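Local coordinates for protein p450 cytochrome, putative (Rippkaea orientalis, PDB 6Y01) that probably binds and carries the molybdenum cofactor (Moco), as a tetrameric Rossmann-fold member of the SLOG superfamily, at residues Ala62-Lys67 / Ser86-Ile91; Trp47-Gly52 / Gly71-Ile76; Ala35-Gln40 / Ser160-Cys165; Val112-Ile117 / Val135-Asp140; Ile104-Ser109 / Ala126-Asn131. All blocks are in the same frame, centred on the assembly; numbering follows the deposited sequence.

Contact 1. Residues Ala62-Lys67 / Ser86-Ile91; sequences ASQGAK and SDAVDI
Lys67 and Asp90 close this contact with a salt bridge between helix 58-68 of the Rossmann fold and the loop leading into 91-94, an outermost strand of this chain. The lysine and aspartate chains come from opposite directions; Lys67 NZ lies 2.8 Å from Asp90 OD2, on the syn lone pair of that oxygen, with a weak second bond to OD1. Bends at chi2 (-44°) and chi3 (-61°) curl the lysine chain over the loop, and Lys67 CG rests 3.3 Å from Ala88 O. Lys67 NZ also bonds to Gly71 O. With an alanine here, the Asp90 carboxylate is likely to be left without its charged mate and the carbonyl of Ala88 uncovered. Farther up the helix, Ala88 CB meets Ser63 CB at 3.7 Å, and Gln64 CG passes 3.9 Å from the same Ala88 methyl. The polar ends of both helix residues turn elsewhere, Ser63 OG to Met59 O and Gln64 NE2 to Glu60. Ala88 is presented by a type I turn from Ser86 to Val89, and Thr73 OG1 bonds to both Ala88 O and Asp90 N. The turn is braced by an ST turn, in which Ser86 OG accepts from Ala88 N at 3.1 Å.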
# COMPACT_ATOMS: atom_id res chain seq x y z
N ALA D 62 5.91 -24.34 6.14
CA ALA D 62 7.09 -24.02 5.38
C ALA D 62 8.14 -23.35 6.28
O ALA D 62 9.34 -23.67 6.20
CB ALA D 62 6.71 -23.13 4.20
N SER D 63 7.74 -22.38 7.09
CA SER D 63 8.66 -21.62 7.94
C SER D 63 9.30 -22.57 8.95
O SER D 63 10.52 -22.49 9.16
CB SER D 63 7.97 -20.47 8.66
OG SER D 63 7.60 -19.51 7.71
N GLN D 64 8.52 -23.45 9.57
CA GLN D 64 9.09 -24.43 10.52
C GLN D 64 10.06 -25.35 9.77
O GLN D 64 11.08 -25.75 10.36
CB GLN D 64 7.99 -25.19 11.22
CG GLN D 64 7.23 -24.35 12.24
CD GLN D 64 6.36 -25.12 13.19
OE1 GLN D 64 6.60 -26.31 13.45
NE2 GLN D 64 5.41 -24.48 13.84
N GLY D 65 9.75 -25.78 8.57
CA GLY D 65 10.66 -26.60 7.76
C GLY D 65 11.99 -25.93 7.53
O GLY D 65 13.06 -26.52 7.71
N ALA D 66 11.95 -24.66 7.13
CA ALA D 66 13.15 -23.89 6.85
C ALA D 66 13.95 -23.77 8.15
O ALA D 66 15.18 -23.89 8.13
CB ALA D 66 12.83 -22.52 6.24
N LYS D 67 13.27 -23.48 9.26
CA LYS D 67 14.02 -23.33 10.53
C LYS D 67 14.67 -24.63 10.98
O LYS D 67 15.78 -24.62 11.54
CB LYS D 67 13.12 -22.78 11.63
CG LYS D 67 12.69 -21.34 11.44
CD LYS D 67 13.82 -20.43 10.99
CE LYS D 67 14.98 -20.34 11.95
NZ LYS D 67 16.06 -19.49 11.38
N SER D 86 4.63 -16.06 14.29
CA SER D 86 5.16 -17.27 14.94
C SER D 86 6.65 -17.09 15.14
O SER D 86 7.35 -16.30 14.46
CB SER D 86 4.86 -18.52 14.13
OG SER D 86 5.84 -18.73 13.11
N ASP D 87 7.15 -17.98 16.01
CA ASP D 87 8.57 -18.09 16.33
C ASP D 87 9.34 -18.59 15.13
O ASP D 87 10.54 -18.43 15.14
CB ASP D 87 8.80 -19.13 17.45
CG ASP D 87 8.42 -18.63 18.83
OD1 ASP D 87 8.15 -17.41 19.00
OD2 ASP D 87 8.45 -19.46 19.76
N ALA D 88 8.69 -19.16 14.11
CA ALA D 88 9.44 -19.68 12.94
C ALA D 88 9.77 -18.61 11.89
O ALA D 88 10.50 -18.92 10.93
CB ALA D 88 8.70 -20.79 12.30
N VAL D 89 9.35 -17.37 12.14
CA VAL D 89 9.65 -16.24 11.25
C VAL D 89 10.79 -15.46 11.85
O VAL D 89 10.62 -14.90 12.97
CB VAL D 89 8.42 -15.31 11.11
CG1 VAL D 89 8.81 -14.01 10.34
CG2 VAL D 89 7.25 -16.07 10.47
N ASP D 90 11.91 -15.35 11.16
CA ASP D 90 13.10 -14.62 11.70
C ASP D 90 12.95 -13.10 11.52
O ASP D 90 13.32 -12.33 12.42
CB ASP D 90 14.37 -15.03 10.97
CG ASP D 90 14.76 -16.47 11.20
OD1 ASP D 90 14.58 -16.96 12.34
OD2 ASP D 90 15.16 -17.15 10.23
N ILE D 91 12.42 -12.68 10.35
CA ILE D 91 12.32 -11.26 10.00
C ILE D 91 10.86 -10.95 9.68
O ILE D 91 10.34 -11.48 8.72
CB ILE D 91 13.21 -10.93 8.77
CG1 ILE D 91 14.68 -11.29 9.00
CG2 ILE D 91 13.02 -9.45 8.35
CD1 ILE D 91 15.33 -10.53 10.10

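Contact 2. Residues Trp47-Gly52 / Gly71-Ile76; sequences WVLLTG and GLTIGI
Val48 and Ile74 form the tightest apolar meeting between neighbouring parallel strands 48-51 and 73-77, the two strands of a beta-alpha-beta unit whose helix is 58-68. Val48 CG1 is 3.6 Å from Ile74 CG1; Ile74 sends CG1 anti to its carbonyl carbon (chi1 -48°), which lays the branch across the valine methyl. Toward the start of the strands, Val48 CG2 lies beside Leu72 CD2, the two chains pointing the same way, and at the other end Leu50 CD1 is 4.0 Å from Ile76 CG1. Ile91 of a second subunit packs on Val48, Leu72 and Ile74, so this apolar row also meets a subunit interface. On the other face of the sheet Leu49 CD2 meets Thr73 CG2 at 4.0 Å.

Between the strands run four backbone hydrogen bonds: Leu49 N to Leu72 O, Ile74 N to Leu49 O (2.8 Å), Thr51 N to Ile74 O and Ile76 N to Thr51 O. The axes of the short strand segments make an angle of 19°. At the polar edges, two waters join the backbone of Trp47 to that of Leu72: the first donates to Trp47 O and Leu72 O, while the second donates to Trp47 O and accepts from Leu72 N. Thr51 OG1, which also bonds to Gly53 N, holds a third water 2.7 Å away, and that water donates to Ile74 O at 2.8 Å.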
# COMPACT_ATOMS: atom_id res chain seq x y z
N TRP D 47 18.92 -20.92 0.36
CA TRP D 47 17.95 -19.91 -0.13
C TRP D 47 17.17 -19.34 1.03
O TRP D 47 17.06 -19.96 2.08
CB TRP D 47 17.05 -20.54 -1.17
CG TRP D 47 17.76 -21.07 -2.37
CD1 TRP D 47 19.03 -20.81 -2.79
CD2 TRP D 47 17.22 -22.00 -3.31
NE1 TRP D 47 19.31 -21.49 -3.95
CE2 TRP D 47 18.21 -22.23 -4.29
CE3 TRP D 47 16.00 -22.66 -3.42
CZ2 TRP D 47 18.04 -23.13 -5.33
CZ3 TRP D 47 15.84 -23.57 -4.44
CH2 TRP D 47 16.84 -23.77 -5.40
N VAL D 48 16.57 -18.17 0.80
CA VAL D 48 15.74 -17.51 1.80
C VAL D 48 14.29 -17.89 1.53
O VAL D 48 13.86 -17.86 0.33
CB VAL D 48 15.98 -16.01 1.76
CG1 VAL D 48 15.06 -15.29 2.72
CG2 VAL D 48 17.43 -15.71 2.06
N LEU D 49 13.52 -18.16 2.57
CA LEU D 49 12.08 -18.44 2.45
C LEU D 49 11.33 -17.19 2.79
O LEU D 49 11.57 -16.56 3.80
CB LEU D 49 11.66 -19.53 3.42
CG LEU D 49 10.16 -19.78 3.47
CD1 LEU D 49 9.68 -20.43 2.22
CD2 LEU D 49 9.82 -20.66 4.65
N LEU D 50 10.39 -16.83 1.89
CA LEU D 50 9.44 -15.72 2.13
C LEU D 50 8.04 -16.27 2.18
O LEU D 50 7.66 -17.06 1.31
CB LEU D 50 9.60 -14.63 1.06
CG LEU D 50 8.70 -13.41 1.28
CD1 LEU D 50 9.26 -12.21 0.55
CD2 LEU D 50 7.32 -13.64 0.62
N THR D 51 7.28 -15.87 3.17
CA THR D 51 5.83 -16.18 3.23
C THR D 51 5.07 -14.94 3.68
O THR D 51 5.67 -13.93 4.07
CB THR D 51 5.56 -17.31 4.24
OG1 THR D 51 5.56 -16.81 5.58
CG2 THR D 51 6.43 -18.55 4.08
N GLY D 52 3.76 -15.05 3.65
CA GLY D 52 2.88 -14.01 4.19
C GLY D 52 2.79 -14.04 5.71
O GLY D 52 1.98 -13.31 6.30
N GLY D 71 17.58 -22.34 7.96
CA GLY D 71 17.45 -21.30 6.96
C GLY D 71 16.85 -20.04 7.54
O GLY D 71 16.23 -20.04 8.60
N LEU D 72 17.02 -18.94 6.79
CA LEU D 72 16.42 -17.64 7.13
C LEU D 72 15.00 -17.56 6.58
O LEU D 72 14.76 -17.98 5.42
CB LEU D 72 17.25 -16.54 6.51
CG LEU D 72 16.81 -15.11 6.81
CD1 LEU D 72 16.95 -14.76 8.27
CD2 LEU D 72 17.61 -14.15 5.94
N THR D 73 14.12 -17.10 7.41
CA THR D 73 12.70 -16.93 7.06
C THR D 73 12.27 -15.47 7.18
O THR D 73 12.54 -14.81 8.15
CB THR D 73 11.81 -17.83 7.90
OG1 THR D 73 12.01 -17.48 9.27
CG2 THR D 73 12.13 -19.29 7.66
N ILE D 74 11.53 -15.01 6.16
CA ILE D 74 10.98 -13.65 6.10
C ILE D 74 9.46 -13.78 6.06
O ILE D 74 8.95 -14.64 5.29
CB ILE D 74 11.42 -12.92 4.82
CG1 ILE D 74 12.90 -13.02 4.51
CG2 ILE D 74 10.94 -11.46 4.90
CD1 ILE D 74 13.83 -12.47 5.56
N GLY D 75 8.79 -12.99 6.89
CA GLY D 75 7.33 -12.97 6.83
C GLY D 75 6.85 -11.57 6.50
O GLY D 75 7.29 -10.62 7.11
N ILE D 76 5.94 -11.48 5.52
CA ILE D 76 5.36 -10.17 5.08
C ILE D 76 3.97 -10.12 5.68
O ILE D 76 3.05 -10.75 5.17
CB ILE D 76 5.32 -10.04 3.56
CG1 ILE D 76 6.63 -10.37 2.90
CG2 ILE D 76 4.83 -8.67 3.21
CD1 ILE D 76 7.78 -9.52 3.35
O HOH W 1 15.34 -20.62 4.36
O HOH W 2 18.68 -19.30 4.32
O HOH W 3 8.02 -16.96 6.64

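Contact 3. Residues Ala35-Gln40 / Ser160-Cys165; sequences AYQLGQ and SSPENC
Leu38, in the middle of helix 29-44, faces Pro162 in the first turn of helix 162-176, their CA atoms 5.3 Å apart. No hydrogen bond crosses between the segments, and each backbone is held within itself. Gly39 N bonds to Ala35 O on one side, and Cys165 N bonds to Ser161 O on the other. Ser161 is the N-cap of the second helix: its OG accepts from Asn164 N at 3.0 Å. Just before it, Ser160 N donates to Asn164 OD1 in the carbonyl plane, on a lone pair, so the asparagine amide ties the incoming loop to the first turn.

The side chains meet over the proline. Leu38 crosses Pro162 at about a right angle, its CD2 3.9 Å from Pro162 CB. The same methyl reaches on to Cys165 CB, 3.8 Å away, and so fills the step between residues one helical turn apart. Leu38 CG stands anti to the carbonyl carbon (chi1 -84°); chi2 of 175° extends CD1, and CD2 is the branch turned to the second helix. On the outer side, Gln37 OE1 lies 3.5 Å from Pro162 CG, an amide oxygen against a ring methylene.

On the sheet side of the pair, Ile113 of strand 111-115 touches both Leu38 and Cys165, and Leu138 of strand 135-138 touches the same two residues. The arrangement is that of two helices packed side by side on one face of a parallel sheet, as in the alpha/beta/alpha sandwich of the Rossmann fold, here joining the first helix of the chain to the last.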
# COMPACT_ATOMS: atom_id res chain seq x y z
N ALA D 35 4.54 -28.45 2.22
CA ALA D 35 5.04 -27.16 2.70
C ALA D 35 6.26 -27.34 3.60
O ALA D 35 7.26 -26.65 3.46
CB ALA D 35 3.97 -26.41 3.42
N TYR D 36 6.12 -28.25 4.58
CA TYR D 36 7.23 -28.51 5.52
C TYR D 36 8.47 -29.00 4.77
O TYR D 36 9.60 -28.53 5.02
CB TYR D 36 6.73 -29.49 6.58
CG TYR D 36 7.72 -29.77 7.68
CD1 TYR D 36 8.01 -28.83 8.64
CD2 TYR D 36 8.25 -31.04 7.80
CE1 TYR D 36 8.91 -29.10 9.67
CE2 TYR D 36 9.07 -31.34 8.88
CZ TYR D 36 9.40 -30.37 9.79
OH TYR D 36 10.27 -30.68 10.80
N GLN D 37 8.28 -29.93 3.84
CA GLN D 37 9.41 -30.44 3.03
C GLN D 37 10.02 -29.32 2.19
O GLN D 37 11.26 -29.22 2.12
CB GLN D 37 9.02 -31.64 2.16
CG GLN D 37 8.65 -32.86 2.98
CD GLN D 37 8.29 -34.03 2.10
OE1 GLN D 37 8.11 -33.87 0.88
NE2 GLN D 37 8.15 -35.22 2.68
N LEU D 38 9.19 -28.51 1.54
CA LEU D 38 9.70 -27.37 0.75
C LEU D 38 10.53 -26.45 1.62
O LEU D 38 11.58 -26.01 1.16
CB LEU D 38 8.54 -26.54 0.16
CG LEU D 38 7.97 -27.03 -1.14
CD1 LEU D 38 6.76 -26.14 -1.49
CD2 LEU D 38 9.02 -26.97 -2.24
N GLY D 39 10.03 -26.12 2.81
CA GLY D 39 10.80 -25.20 3.66
C GLY D 39 12.19 -25.75 3.95
O GLY D 39 13.18 -25.03 3.86
N GLN D 40 12.25 -27.03 4.32
CA GLN D 40 13.54 -27.70 4.58
C GLN D 40 14.42 -27.63 3.33
O GLN D 40 15.58 -27.26 3.41
CB GLN D 40 13.34 -29.17 4.98
CG GLN D 40 12.68 -29.33 6.31
CD GLN D 40 12.44 -30.78 6.65
OE1 GLN D 40 13.36 -31.45 7.11
NE2 GLN D 40 11.19 -31.22 6.45
N SER D 160 5.57 -31.77 -9.57
CA SER D 160 5.08 -33.09 -9.14
C SER D 160 5.39 -33.36 -7.66
O SER D 160 4.79 -34.28 -7.10
CB SER D 160 5.69 -34.18 -10.01
OG SER D 160 7.12 -34.08 -10.04
N SER D 161 6.29 -32.61 -7.06
CA SER D 161 6.77 -32.87 -5.69
C SER D 161 7.58 -31.69 -5.20
O SER D 161 7.99 -30.85 -5.99
CB SER D 161 7.66 -34.10 -5.66
OG SER D 161 8.86 -33.83 -6.36
N PRO D 162 7.85 -31.59 -3.89
CA PRO D 162 8.77 -30.58 -3.38
C PRO D 162 10.14 -30.63 -4.07
O PRO D 162 10.67 -29.59 -4.43
CB PRO D 162 8.82 -30.88 -1.88
CG PRO D 162 7.47 -31.45 -1.62
CD PRO D 162 7.21 -32.35 -2.80
N GLU D 163 10.70 -31.83 -4.21
CA GLU D 163 12.00 -31.97 -4.89
C GLU D 163 11.94 -31.40 -6.31
O GLU D 163 12.88 -30.74 -6.75
CB GLU D 163 12.42 -33.45 -4.88
CG GLU D 163 12.69 -33.98 -3.50
CD GLU D 163 11.48 -34.34 -2.62
OE1 GLU D 163 10.27 -34.30 -3.10
OE2 GLU D 163 11.74 -34.67 -1.41
N ASN D 164 10.85 -31.67 -7.02
CA ASN D 164 10.69 -31.16 -8.40
C ASN D 164 10.63 -29.63 -8.38
O ASN D 164 11.18 -29.00 -9.27
CB ASN D 164 9.46 -31.79 -9.05
CG ASN D 164 9.27 -31.41 -10.50
OD1 ASN D 164 8.14 -31.14 -10.91
ND2 ASN D 164 10.33 -31.46 -11.28
N CYS D 165 9.99 -29.03 -7.37
CA CYS D 165 10.02 -27.56 -7.23
C CYS D 165 11.46 -27.05 -7.19
O CYS D 165 11.76 -26.04 -7.85
CB CYS D 165 9.32 -27.07 -5.98
SG CYS D 165 7.54 -27.36 -5.96

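Contact 4. Residues Val112-Ile117 / Val135-Asp140; sequences VIACGI and VILLND
Val112 O accepts the first of four backbone hydrogen bonds, from Ile136 N at 2.8 Å, in the parallel pairing of strands 111-115 and 135-138. With helix 119-130 between them in the chain, these strands make a beta-alpha-beta unit of the Rossmann fold. Ala114 N donates to Ile136 O, and Ala114 O in turn receives Leu138 N at 2.8 Å. The ladder ends with Gly116 N to Leu138 O, 2.9 Å, where residues 112-117 leave the strand; the donor here is tilted 24° from the carbonyl plane. CA-H...O contacts fill the gaps, among them Ile113 CA to Ile136 O at 3.3 Å.

Side chains alternate between the two faces of the sheet. On the face of Ile113 and Cys115, Ile113 CG1 sits 4.3 Å from Ile136 CB, and the sulfur of Cys115 approaches Leu138 CD2. Leu168 and Ile169 of helix 162-176 pack on Ile136. On the face of Val112 and Ala114, the short alanine admits the leucine next door: Leu137 CD2 lies 3.8 Å from Ala114 CB, CD1 being the extended branch (chi2 179°) and CD2 the one that faces the alanine. Thr121 and Val125 of helix 119-130 touch Ala114 from the same side.

Past the strand ends, Asn139 OD1 bonds to Gln145 NE2 and to Asp141 N, whereas the buried Asn139 ND2 and Gly116 O have no polar partner in the model. Beside them, Asn139 CB rests 3.9 Å from Gly116 CA.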
# COMPACT_ATOMS: atom_id res chain seq x y z
N VAL D 112 7.84 -17.93 -7.10
CA VAL D 112 6.68 -18.07 -6.21
C VAL D 112 6.20 -19.51 -6.37
O VAL D 112 6.01 -19.98 -7.51
CB VAL D 112 5.55 -17.08 -6.61
CG1 VAL D 112 4.29 -17.35 -5.82
CG2 VAL D 112 5.99 -15.64 -6.41
N ILE D 113 6.06 -20.22 -5.25
CA ILE D 113 5.44 -21.55 -5.24
C ILE D 113 4.09 -21.46 -4.55
O ILE D 113 4.01 -20.94 -3.41
CB ILE D 113 6.31 -22.58 -4.50
CG1 ILE D 113 7.73 -22.65 -5.06
CG2 ILE D 113 5.62 -23.92 -4.50
CD1 ILE D 113 8.68 -23.53 -4.26
N ALA D 114 3.07 -21.96 -5.23
CA ALA D 114 1.74 -22.09 -4.65
C ALA D 114 1.60 -23.54 -4.24
O ALA D 114 1.49 -24.43 -5.10
CB ALA D 114 0.65 -21.67 -5.62
N CYS D 115 1.58 -23.74 -2.93
CA CYS D 115 1.50 -25.07 -2.33
C CYS D 115 0.09 -25.24 -1.80
O CYS D 115 -0.23 -24.76 -0.72
CB CYS D 115 2.58 -25.17 -1.25
SG CYS D 115 2.66 -26.73 -0.40
N GLY D 116 -0.75 -25.90 -2.59
CA GLY D 116 -2.19 -25.95 -2.38
C GLY D 116 -2.88 -24.75 -3.03
O GLY D 116 -2.26 -23.92 -3.68
N ILE D 117 -4.17 -24.65 -2.82
CA ILE D 117 -4.99 -23.59 -3.48
C ILE D 117 -6.04 -23.12 -2.50
O ILE D 117 -6.49 -23.85 -1.62
CB ILE D 117 -5.59 -24.14 -4.78
CG1 ILE D 117 -6.11 -23.00 -5.65
CG2 ILE D 117 -6.65 -25.15 -4.44
CD1 ILE D 117 -4.97 -22.16 -6.24
N VAL D 135 6.29 -18.81 -11.60
CA VAL D 135 5.34 -19.42 -10.66
C VAL D 135 5.35 -20.92 -10.86
O VAL D 135 5.24 -21.39 -11.98
CB VAL D 135 3.92 -18.88 -10.82
CG1 VAL D 135 2.95 -19.65 -9.92
CG2 VAL D 135 3.87 -17.40 -10.55
N ILE D 136 5.46 -21.63 -9.72
CA ILE D 136 5.35 -23.09 -9.69
C ILE D 136 4.11 -23.45 -8.90
O ILE D 136 3.98 -23.03 -7.74
CB ILE D 136 6.60 -23.73 -9.08
CG1 ILE D 136 7.85 -23.33 -9.84
CG2 ILE D 136 6.42 -25.22 -9.00
CD1 ILE D 136 9.14 -23.73 -9.14
N LEU D 137 3.24 -24.26 -9.50
CA LEU D 137 2.06 -24.79 -8.79
C LEU D 137 2.36 -26.19 -8.29
O LEU D 137 2.75 -27.05 -9.07
CB LEU D 137 0.86 -24.80 -9.74
CG LEU D 137 0.54 -23.45 -10.40
CD1 LEU D 137 -0.67 -23.62 -11.34
CD2 LEU D 137 0.26 -22.39 -9.37
N LEU D 138 2.11 -26.39 -7.02
CA LEU D 138 2.23 -27.73 -6.37
C LEU D 138 0.89 -28.01 -5.70
O LEU D 138 0.65 -27.60 -4.55
CB LEU D 138 3.42 -27.71 -5.41
CG LEU D 138 3.67 -29.04 -4.73
CD1 LEU D 138 4.20 -30.08 -5.68
CD2 LEU D 138 4.67 -28.81 -3.63
N ASN D 139 -0.04 -28.58 -6.47
CA ASN D 139 -1.41 -28.79 -5.98
C ASN D 139 -2.09 -29.85 -6.80
O ASN D 139 -1.53 -30.30 -7.81
CB ASN D 139 -2.23 -27.50 -5.97
CG ASN D 139 -2.55 -26.94 -7.33
OD1 ASN D 139 -2.96 -27.67 -8.23
ND2 ASN D 139 -2.28 -25.66 -7.46
N ASP D 140 -3.28 -30.22 -6.35
CA ASP D 140 -4.11 -31.25 -7.00
C ASP D 140 -5.37 -30.61 -7.57
O ASP D 140 -6.40 -31.27 -7.55
CB ASP D 140 -4.44 -32.38 -6.01
CG ASP D 140 -3.19 -33.15 -5.63
OD1 ASP D 140 -2.38 -33.43 -6.55
OD2 ASP D 140 -3.01 -33.43 -4.40

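Contact 5. Residues Ile104-Ser109 / Ala126-Asn131; sequences INVLSS and ALALKN
Two helices on one face of the sheet, 102-108 and 119-130, meet where Val106 packs against Ala128, CA atoms 5.3 Å apart. Val106 divides its two methyls between neighbours: CG1 lies 3.9 Å from Ala128 CB, while CG2 comes 4.2 Å from Leu127 CB and 3.8 Å from Asn131 ND2. The chi1 of -53° places CG1 anti to the carbonyl carbon and swings CG2 toward the asparagine. Without the two methyls, an alanine here is likely to open a gap between Ala128 and the amide of Asn131.

Strand 111-115 runs between the two helices in the chain, so the contact closes a helix-strand-helix step of the Rossmann fold, with Ala128 also touching Val135 of the sheet. The side chain of Asn131, just past the end of helix 119-130, crosses those of Val106 and Leu107 at about a right angle. Leu107 CD2 sits 3.7 Å from Asn131 CG and 3.8 Å from Asn131 OD1, a methyl laid against the amide. The nitrogen, ND2, is held by a hydrogen bond to Asn103 OD1, a turn before Leu107.

Two serines bond back to the first helix. Ile104 O takes two bonds, from Ser108 N and from Ser108 OG (2.8 Å), which arrive from opposite faces of its plane. Ser108 OG also bonds to Val94 N of a second subunit. Asn99 of a third subunit packs on Leu127 and Asn131, and Ser109 OG bonds to Asn105 O at 2.8 Å.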
# COMPACT_ATOMS: atom_id res chain seq x y z
N ILE D 104 3.56 -7.32 -2.49
CA ILE D 104 4.94 -7.28 -1.98
C ILE D 104 5.51 -8.68 -1.97
O ILE D 104 6.67 -8.85 -2.39
CB ILE D 104 4.97 -6.68 -0.56
CG1 ILE D 104 4.38 -5.26 -0.58
CG2 ILE D 104 6.40 -6.72 -0.03
CD1 ILE D 104 4.30 -4.65 0.77
N ASN D 105 4.69 -9.65 -1.57
CA ASN D 105 5.20 -11.05 -1.53
C ASN D 105 5.73 -11.44 -2.90
O ASN D 105 6.75 -12.05 -3.06
CB ASN D 105 4.10 -12.05 -1.14
CG ASN D 105 3.53 -11.84 0.26
OD1 ASN D 105 3.97 -11.03 0.96
ND2 ASN D 105 2.44 -12.54 0.60
N VAL D 106 4.93 -11.10 -3.94
CA VAL D 106 5.29 -11.58 -5.30
C VAL D 106 6.40 -10.77 -5.91
O VAL D 106 7.29 -11.35 -6.54
CB VAL D 106 4.08 -11.84 -6.19
CG1 VAL D 106 3.07 -12.78 -5.50
CG2 VAL D 106 3.49 -10.55 -6.61
N LEU D 107 6.41 -9.45 -5.69
CA LEU D 107 7.48 -8.63 -6.26
C LEU D 107 8.84 -8.95 -5.62
O LEU D 107 9.87 -8.77 -6.25
CB LEU D 107 7.16 -7.15 -6.07
CG LEU D 107 5.99 -6.62 -6.93
CD1 LEU D 107 5.72 -5.18 -6.52
CD2 LEU D 107 6.32 -6.74 -8.40
N SER D 108 8.82 -9.40 -4.36
CA SER D 108 10.07 -9.68 -3.61
C SER D 108 10.64 -11.06 -3.88
O SER D 108 11.76 -11.33 -3.46
CB SER D 108 9.76 -9.51 -2.14
OG SER D 108 9.34 -8.22 -1.79
N SER D 109 9.86 -11.95 -4.46
CA SER D 109 10.24 -13.36 -4.65
C SER D 109 10.94 -13.53 -5.99
O SER D 109 10.52 -12.93 -7.01
CB SER D 109 9.04 -14.25 -4.60
OG SER D 109 8.39 -14.24 -3.34
N ALA D 126 -2.12 -15.04 -9.37
CA ALA D 126 -2.55 -14.13 -10.44
C ALA D 126 -1.63 -12.91 -10.49
O ALA D 126 -1.20 -12.51 -11.59
CB ALA D 126 -4.01 -13.78 -10.26
N LEU D 127 -1.37 -12.29 -9.34
CA LEU D 127 -0.47 -11.11 -9.27
C LEU D 127 0.95 -11.47 -9.73
O LEU D 127 1.59 -10.71 -10.40
CB LEU D 127 -0.47 -10.51 -7.86
CG LEU D 127 -1.77 -9.84 -7.43
CD1 LEU D 127 -1.74 -9.53 -5.92
CD2 LEU D 127 -2.02 -8.59 -8.22
N ALA D 128 1.46 -12.63 -9.28
CA ALA D 128 2.80 -13.03 -9.71
C ALA D 128 2.86 -13.17 -11.22
O ALA D 128 3.79 -12.65 -11.85
CB ALA D 128 3.19 -14.33 -9.03
N LEU D 129 1.88 -13.86 -11.81
CA LEU D 129 1.90 -14.04 -13.29
C LEU D 129 1.69 -12.70 -14.01
O LEU D 129 2.35 -12.49 -15.00
CB LEU D 129 0.80 -15.03 -13.65
CG LEU D 129 1.06 -16.47 -13.21
CD1 LEU D 129 -0.17 -17.32 -13.43
CD2 LEU D 129 2.25 -17.06 -13.92
N LYS D 130 0.90 -11.79 -13.45
CA LYS D 130 0.70 -10.46 -14.08
C LYS D 130 2.03 -9.71 -14.08
O LYS D 130 2.31 -8.99 -15.03
CB LYS D 130 -0.39 -9.70 -13.35
CG LYS D 130 -0.72 -8.34 -13.97
CD LYS D 130 -1.94 -7.73 -13.37
CE LYS D 130 -2.15 -6.33 -13.90
NZ LYS D 130 -2.74 -6.43 -15.21
N ASN D 131 2.82 -9.87 -13.02
CA ASN D 131 4.16 -9.24 -12.86
C ASN D 131 5.25 -10.04 -13.59
O ASN D 131 6.40 -9.63 -13.51
CB ASN D 131 4.48 -9.01 -11.39
CG ASN D 131 3.70 -7.94 -10.68
OD1 ASN D 131 3.68 -6.78 -11.12
ND2 ASN D 131 3.02 -8.27 -9.60

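All five contacts belong to one parallel sheet, the helices on its two faces and one loop. Helix 58-68 of contact 1 joins the two strands of contact 2; the centres of these contacts are 7 Å apart, and Thr73 OG1 meets Ala88 O at 2.7 Å. Contact 4 pairs strands in the other half of the sheet, about 16 Å from contact 2 between centres. Contact 3 lies over one face of contact 4, centres 10 Å apart, with Leu38 CD1 3.9 Å from Ile113 CG2. Contact 5 lies on the opposite face, where Val135 CG2 meets Ala128 CB at 3.5 Å, and it reaches contact 2 through Leu50. Contacts 1, 2 and 5 touch a second subunit, and contact 5 also a third.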